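Long-range contacts in acetone carboxylase alpha subunit (Xanthobacter autotrophicus Py2, PDB 5M45), which forms the alpha subunit of acetone carboxylase, a large multi-subunit enzyme, and belongs to the hydantoinase B/oxoprolinase family: residues Y288-G292 / A410-G414; S351-I356 / L404-W408. All blocks are in the same frame, centred on the assembly; numbering follows the deposited sequence.

Contact 1 of 2, residues Y288-G292 / A410-G414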
loop_
_atom_site.group_PDB
_atom_site.type_symbol
_atom_site.label_atom_id
_atom_site.label_comp_id
_atom_site.label_asym_id
_atom_site.label_seq_id
_atom_site.Cartn_x
_atom_site.Cartn_y
_atom_site.Cartn_z
ATOM N N TYR A 288 -4.357 2.670 -43.356
ATOM C CA TYR A 288 -5.088 3.807 -42.746
ATOM C C TYR A 288 -4.161 4.460 -41.703
ATOM O O TYR A 288 -3.574 3.734 -40.865
ATOM C CB TYR A 288 -6.376 3.314 -42.047
ATOM C CG TYR A 288 -7.357 2.567 -42.959
ATOM C CD1 TYR A 288 -7.129 1.232 -43.335
ATOM C CD2 TYR A 288 -8.508 3.172 -43.421
ATOM C CE1 TYR A 288 -7.990 0.558 -44.182
ATOM C CE2 TYR A 288 -9.390 2.495 -44.257
ATOM C CZ TYR A 288 -9.131 1.191 -44.642
ATOM O OH TYR A 288 -10.001 0.517 -45.482
ATOM N N ARG A 289 -4.011 5.791 -41.737
ATOM C CA ARG A 289 -3.099 6.496 -40.843
ATOM C C ARG A 289 -3.871 7.585 -40.064
ATOM O O ARG A 289 -4.625 8.347 -40.650
ATOM C CB ARG A 289 -1.922 7.128 -41.627
ATOM C CG ARG A 289 -1.195 6.157 -42.556
ATOM C CD ARG A 289 -0.095 6.833 -43.398
ATOM N NE ARG A 289 0.368 5.896 -44.448
ATOM C CZ ARG A 289 -0.233 5.688 -45.621
ATOM N NH1 ARG A 289 -1.326 6.387 -46.022
ATOM N NH2 ARG A 289 0.282 4.803 -46.445
ATOM N N GLN A 290 -3.674 7.618 -38.747
ATOM C CA GLN A 290 -4.382 8.538 -37.850
ATOM C C GLN A 290 -3.610 8.725 -36.537
ATOM O O GLN A 290 -2.638 7.986 -36.261
ATOM C CB GLN A 290 -5.834 8.079 -37.601
ATOM C CG GLN A 290 -5.989 6.637 -37.092
ATOM C CD GLN A 290 -5.917 5.583 -38.230
ATOM O OE1 GLN A 290 -6.699 5.650 -39.186
ATOM N NE2 GLN A 290 -4.968 4.644 -38.132
ATOM N N VAL A 291 -4.024 9.716 -35.734
ATOM C CA VAL A 291 -3.294 10.071 -34.509
ATOM C C VAL A 291 -4.243 10.704 -33.468
ATOM O O VAL A 291 -5.259 11.326 -33.832
ATOM C CB VAL A 291 -2.085 10.966 -34.827
ATOM C CG1 VAL A 291 -2.511 12.279 -35.434
ATOM C CG2 VAL A 291 -1.196 11.206 -33.616
ATOM N N GLY A 292 -3.918 10.522 -32.183
ATOM C CA GLY A 292 -4.570 11.250 -31.083
ATOM C C GLY A 292 -3.554 11.824 -30.090
ATOM O O GLY A 292 -2.429 11.349 -30.021
ATOM N N ALA A 410 -9.130 7.713 -32.317
ATOM C CA ALA A 410 -8.647 7.795 -33.704
ATOM C C ALA A 410 -8.924 6.520 -34.520
ATOM O O ALA A 410 -9.098 6.599 -35.732
ATOM C CB ALA A 410 -7.171 8.119 -33.728
ATOM N N LEU A 411 -8.998 5.356 -33.868
ATOM C CA LEU A 411 -9.216 4.100 -34.579
ATOM C C LEU A 411 -10.615 4.013 -35.187
ATOM O O LEU A 411 -10.790 3.427 -36.253
ATOM C CB LEU A 411 -8.900 2.870 -33.710
ATOM C CG LEU A 411 -7.565 2.969 -32.901
ATOM C CD1 LEU A 411 -7.257 1.729 -32.072
ATOM C CD2 LEU A 411 -6.332 3.298 -33.729
ATOM N N TRP A 412 -11.624 4.617 -34.535
ATOM C CA TRP A 412 -12.969 4.739 -35.150
ATOM C C TRP A 412 -12.929 5.483 -36.490
ATOM O O TRP A 412 -13.661 5.135 -37.423
ATOM C CB TRP A 412 -13.936 5.541 -34.267
ATOM C CG TRP A 412 -14.420 4.936 -33.002
ATOM C CD1 TRP A 412 -13.844 5.063 -31.766
ATOM C CD2 TRP A 412 -15.642 4.177 -32.801
ATOM N NE1 TRP A 412 -14.628 4.414 -30.820
ATOM C CE2 TRP A 412 -15.730 3.875 -31.431
ATOM C CE3 TRP A 412 -16.658 3.743 -33.656
ATOM C CZ2 TRP A 412 -16.790 3.144 -30.883
ATOM C CZ3 TRP A 412 -17.725 3.024 -33.128
ATOM C CH2 TRP A 412 -17.792 2.737 -31.745
ATOM N N ARG A 413 -12.089 6.522 -36.596
ATOM C CA ARG A 413 -11.991 7.274 -37.833
ATOM C C ARG A 413 -11.432 6.433 -38.987
ATOM O O ARG A 413 -11.948 6.469 -40.122
ATOM C CB ARG A 413 -11.160 8.557 -37.657
ATOM C CG ARG A 413 -11.766 9.532 -36.663
ATOM C CD ARG A 413 -11.226 10.980 -36.818
ATOM N NE ARG A 413 -9.770 11.051 -36.736
ATOM C CZ ARG A 413 -9.053 11.096 -35.600
ATOM N NH1 ARG A 413 -9.617 11.099 -34.383
ATOM N NH2 ARG A 413 -7.715 11.161 -35.686
ATOM N N GLY A 414 -10.381 5.663 -38.712
ATOM C CA GLY A 414 -9.841 4.783 -39.747
ATOM C C GLY A 414 -10.830 3.746 -40.230
ATOM O O GLY A 414 -11.038 3.583 -41.440
HETATM O O HOH W 1 -7.816 11.542 -32.197
HETATM O O HOH W 2 -5.750 11.535 -37.721
#

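Contact 2 of 2, residues S351-I356 / L404-W408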
loop_
_atom_site.group_PDB
_atom_site.type_symbol
_atom_site.label_atom_id
_atom_site.label_comp_id
_atom_site.label_asym_id
_atom_site.label_seq_id
_atom_site.Cartn_x
_atom_site.Cartn_y
_atom_site.Cartn_z
ATOM N N SER A 351 -4.147 -3.722 -21.022
ATOM C CA SER A 351 -5.250 -2.764 -20.966
ATOM C C SER A 351 -5.404 -1.985 -22.295
ATOM O O SER A 351 -6.522 -1.735 -22.733
ATOM C CB SER A 351 -5.091 -1.805 -19.778
ATOM O OG SER A 351 -3.863 -1.061 -19.844
ATOM N N PHE A 352 -4.275 -1.609 -22.917
ATOM C CA PHE A 352 -4.334 -0.917 -24.184
ATOM C C PHE A 352 -5.004 -1.743 -25.300
ATOM O O PHE A 352 -5.926 -1.254 -25.962
ATOM C CB PHE A 352 -2.938 -0.459 -24.640
ATOM C CG PHE A 352 -2.958 0.407 -25.884
ATOM C CD1 PHE A 352 -3.244 1.754 -25.784
ATOM C CD2 PHE A 352 -2.723 -0.132 -27.112
ATOM C CE1 PHE A 352 -3.295 2.561 -26.935
ATOM C CE2 PHE A 352 -2.724 0.679 -28.273
ATOM C CZ PHE A 352 -3.035 2.015 -28.179
ATOM N N THR A 353 -4.574 -2.982 -25.488
ATOM C CA THR A 353 -5.116 -3.853 -26.541
ATOM C C THR A 353 -6.547 -4.387 -26.226
ATOM O O THR A 353 -7.386 -4.565 -27.161
ATOM C CB THR A 353 -4.169 -5.013 -26.873
ATOM O OG1 THR A 353 -3.963 -5.848 -25.727
ATOM C CG2 THR A 353 -2.821 -4.493 -27.420
ATOM N N SER A 354 -6.830 -4.633 -24.945
ATOM C CA SER A 354 -8.196 -5.008 -24.507
ATOM C C SER A 354 -9.228 -3.899 -24.803
ATOM O O SER A 354 -10.371 -4.199 -25.203
ATOM C CB SER A 354 -8.247 -5.447 -23.036
ATOM O OG SER A 354 -7.439 -6.602 -22.843
ATOM N N GLY A 355 -8.818 -2.634 -24.658
ATOM C CA GLY A 355 -9.684 -1.526 -25.038
ATOM C C GLY A 355 -9.967 -1.427 -26.537
ATOM O O GLY A 355 -11.073 -1.030 -26.945
ATOM N N ILE A 356 -8.972 -1.768 -27.369
ATOM C CA ILE A 356 -9.209 -1.854 -28.819
ATOM C C ILE A 356 -10.256 -2.946 -29.103
ATOM O O ILE A 356 -11.149 -2.753 -29.959
ATOM C CB ILE A 356 -7.903 -2.060 -29.607
ATOM C CG1 ILE A 356 -6.985 -0.835 -29.445
ATOM C CG2 ILE A 356 -8.197 -2.309 -31.121
ATOM C CD1 ILE A 356 -5.521 -1.061 -29.880
ATOM N N LEU A 404 -5.601 6.411 -22.473
ATOM C CA LEU A 404 -6.251 5.320 -23.224
ATOM C C LEU A 404 -7.409 5.790 -24.131
ATOM O O LEU A 404 -7.425 5.494 -25.322
ATOM C CB LEU A 404 -6.775 4.224 -22.251
ATOM C CG LEU A 404 -5.732 3.360 -21.497
ATOM C CD1 LEU A 404 -6.418 2.464 -20.469
ATOM C CD2 LEU A 404 -4.916 2.499 -22.452
ATOM N N VAL A 405 -8.365 6.535 -23.552
ATOM C CA VAL A 405 -9.568 6.969 -24.313
ATOM C C VAL A 405 -9.207 7.989 -25.410
ATOM O O VAL A 405 -9.946 8.116 -26.409
ATOM C CB VAL A 405 -10.697 7.537 -23.418
ATOM C CG1 VAL A 405 -11.061 6.563 -22.309
ATOM C CG2 VAL A 405 -10.338 8.891 -22.838
ATOM N N SER A 406 -8.064 8.678 -25.223
ATOM C CA SER A 406 -7.584 9.691 -26.147
ATOM C C SER A 406 -6.825 9.066 -27.349
ATOM O O SER A 406 -6.761 9.667 -28.418
ATOM C CB SER A 406 -6.663 10.682 -25.396
ATOM O OG SER A 406 -7.351 11.421 -24.385
ATOM N N ALA A 407 -6.264 7.869 -27.169
ATOM C CA ALA A 407 -5.659 7.100 -28.268
ATOM C C ALA A 407 -6.671 6.250 -29.041
ATOM O O ALA A 407 -6.591 6.169 -30.266
ATOM C CB ALA A 407 -4.551 6.215 -27.710
ATOM N N TRP A 408 -7.651 5.649 -28.356
ATOM C CA TRP A 408 -8.622 4.758 -29.025
ATOM C C TRP A 408 -9.553 5.494 -30.012
ATOM O O TRP A 408 -9.957 4.914 -31.038
ATOM C CB TRP A 408 -9.465 3.961 -28.031
ATOM C CG TRP A 408 -8.718 3.015 -27.126
ATOM C CD1 TRP A 408 -7.601 2.307 -27.420
ATOM C CD2 TRP A 408 -9.069 2.674 -25.770
ATOM N NE1 TRP A 408 -7.200 1.553 -26.320
ATOM C CE2 TRP A 408 -8.092 1.777 -25.300
ATOM C CE3 TRP A 408 -10.107 3.055 -24.913
ATOM C CZ2 TRP A 408 -8.130 1.245 -24.014
ATOM C CZ3 TRP A 408 -10.150 2.498 -23.632
ATOM C CH2 TRP A 408 -9.160 1.624 -23.187
#

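Contact 1 of 2, residues Y288-G292 / A410-G414
Q290 of strand 288-292 reaches into the helix segment 410-414 and lies against A410 and G414. Its CG sits 3.4 Å from A410 O and 3.9 Å from A410 CB. The same A410 CB packs 3.7 Å from V291 O. The Q290 chain then bends at chi2 (-81°), which brings the amide round to G414. G414 has no side chain, and Q290 OE1 lies directly against its CA, 3.3 Å from G414 CA. Q290 NE2 turns back along its own strand and makes a weak hydrogen bond to Y288 O. Y288 closes this end of the packed part: its CD2 lies 3.2 Å from G414 O, which meets the ring obliquely. The Y288 hydroxyl itself bonds to I284 O.

The other end is looser: two waters bridge it, although its residues are buried. R413 reaches V291 only with the end of its chain; a bend at chi3 carries its guanidinium there. R413 NH2 donates to V291 O over 3.1 Å with an N-H...O angle of 152°. The oxygen lies in the guanidinium plane, while the donor is tilted 27° from the carbonyl plane. Both waters also lie in the guanidinium plane. One, next to V291 O, links it to R413 NH1. The other, on the NE side of NH2, accepts from both R413 NH2 and V291 N.

The strand lies at one edge of its sheet within this chain, but Y288 pairs with a strand of another protein chain, which carries the sheet across the interface. The chemistry is thus split. Neutral groups pack closely around G414, and a buried arginine serves the V291 peptide groups directly and through water. Its positive charge would be expected to strengthen the hold on V291 O.

Contact 2 of 2, residues S351-I356 / L404-W408
W408 lays its indole against helix 351-356 and meets it with both a face and an edge. The side chain leaves beside its own backbone N, and a chi2 of -34° turns the ring so that one face receives G355. G355 CA stands 3.3 Å from W408 CZ2 and makes a CH-pi contact with the six-membered ring. This bare CA, with no side chain, lies over the indole face. The opposite face rests on the tryptophan's own helix, near L404 O.

The indole N-H is used as well. W408 NE1 donates to F352 O over 3.1 Å, at an N-H...O angle of 139°. The bond meets a lone pair in the carbonyl plane, but the oxygen is tilted from the indole plane. The same oxygen also takes a weak bond from I356 N, so two donors share it.

F352 holds CG opposite its backbone N (chi1 -174°), which swings the phenyl towards helix 404-408. W408 NE1 lies over one face of that ring, and the two aromatic planes meet obliquely. A407 CB touches the ring edge, 3.9 Å from F352 CE1. L404 CD2 adds a contact 3.8 Å from F352 CD1. On the pyrrole side of the indole, I356 CG1 reaches W408 CD1, also at 3.8 Å. F334 packs edge-to-face on F352.

The segment axes pass 10.5 Å apart, consistent with the bulk of the rings between them. This is buried helix-helix packing in the interior of a hydantoinase B/oxoprolinase family chain, with the manganese ion about 10 Å from the L404 side chain.

After the N-terminal helices, the seven-stranded sheet and the helices that follow it, the chain runs into strand 286-297, at one side of a mixed four-stranded sheet. It passes through strands 313-324 and 330-333, then enters helix 349-361. After the short helix 373-376 and strand 378-381 it reaches helix 401-422. Contact 2 closes the inner loop, between 351-356 and 404-408. Contact 1 closes the outer one, between 288-292 and 410-414, so contact 2 is nested inside it. Both use helix 401-422, which ties the sheet to helix 349-361. The contacts also touch each other: L411 CD1 packs 3.7 Å from I356 CG1.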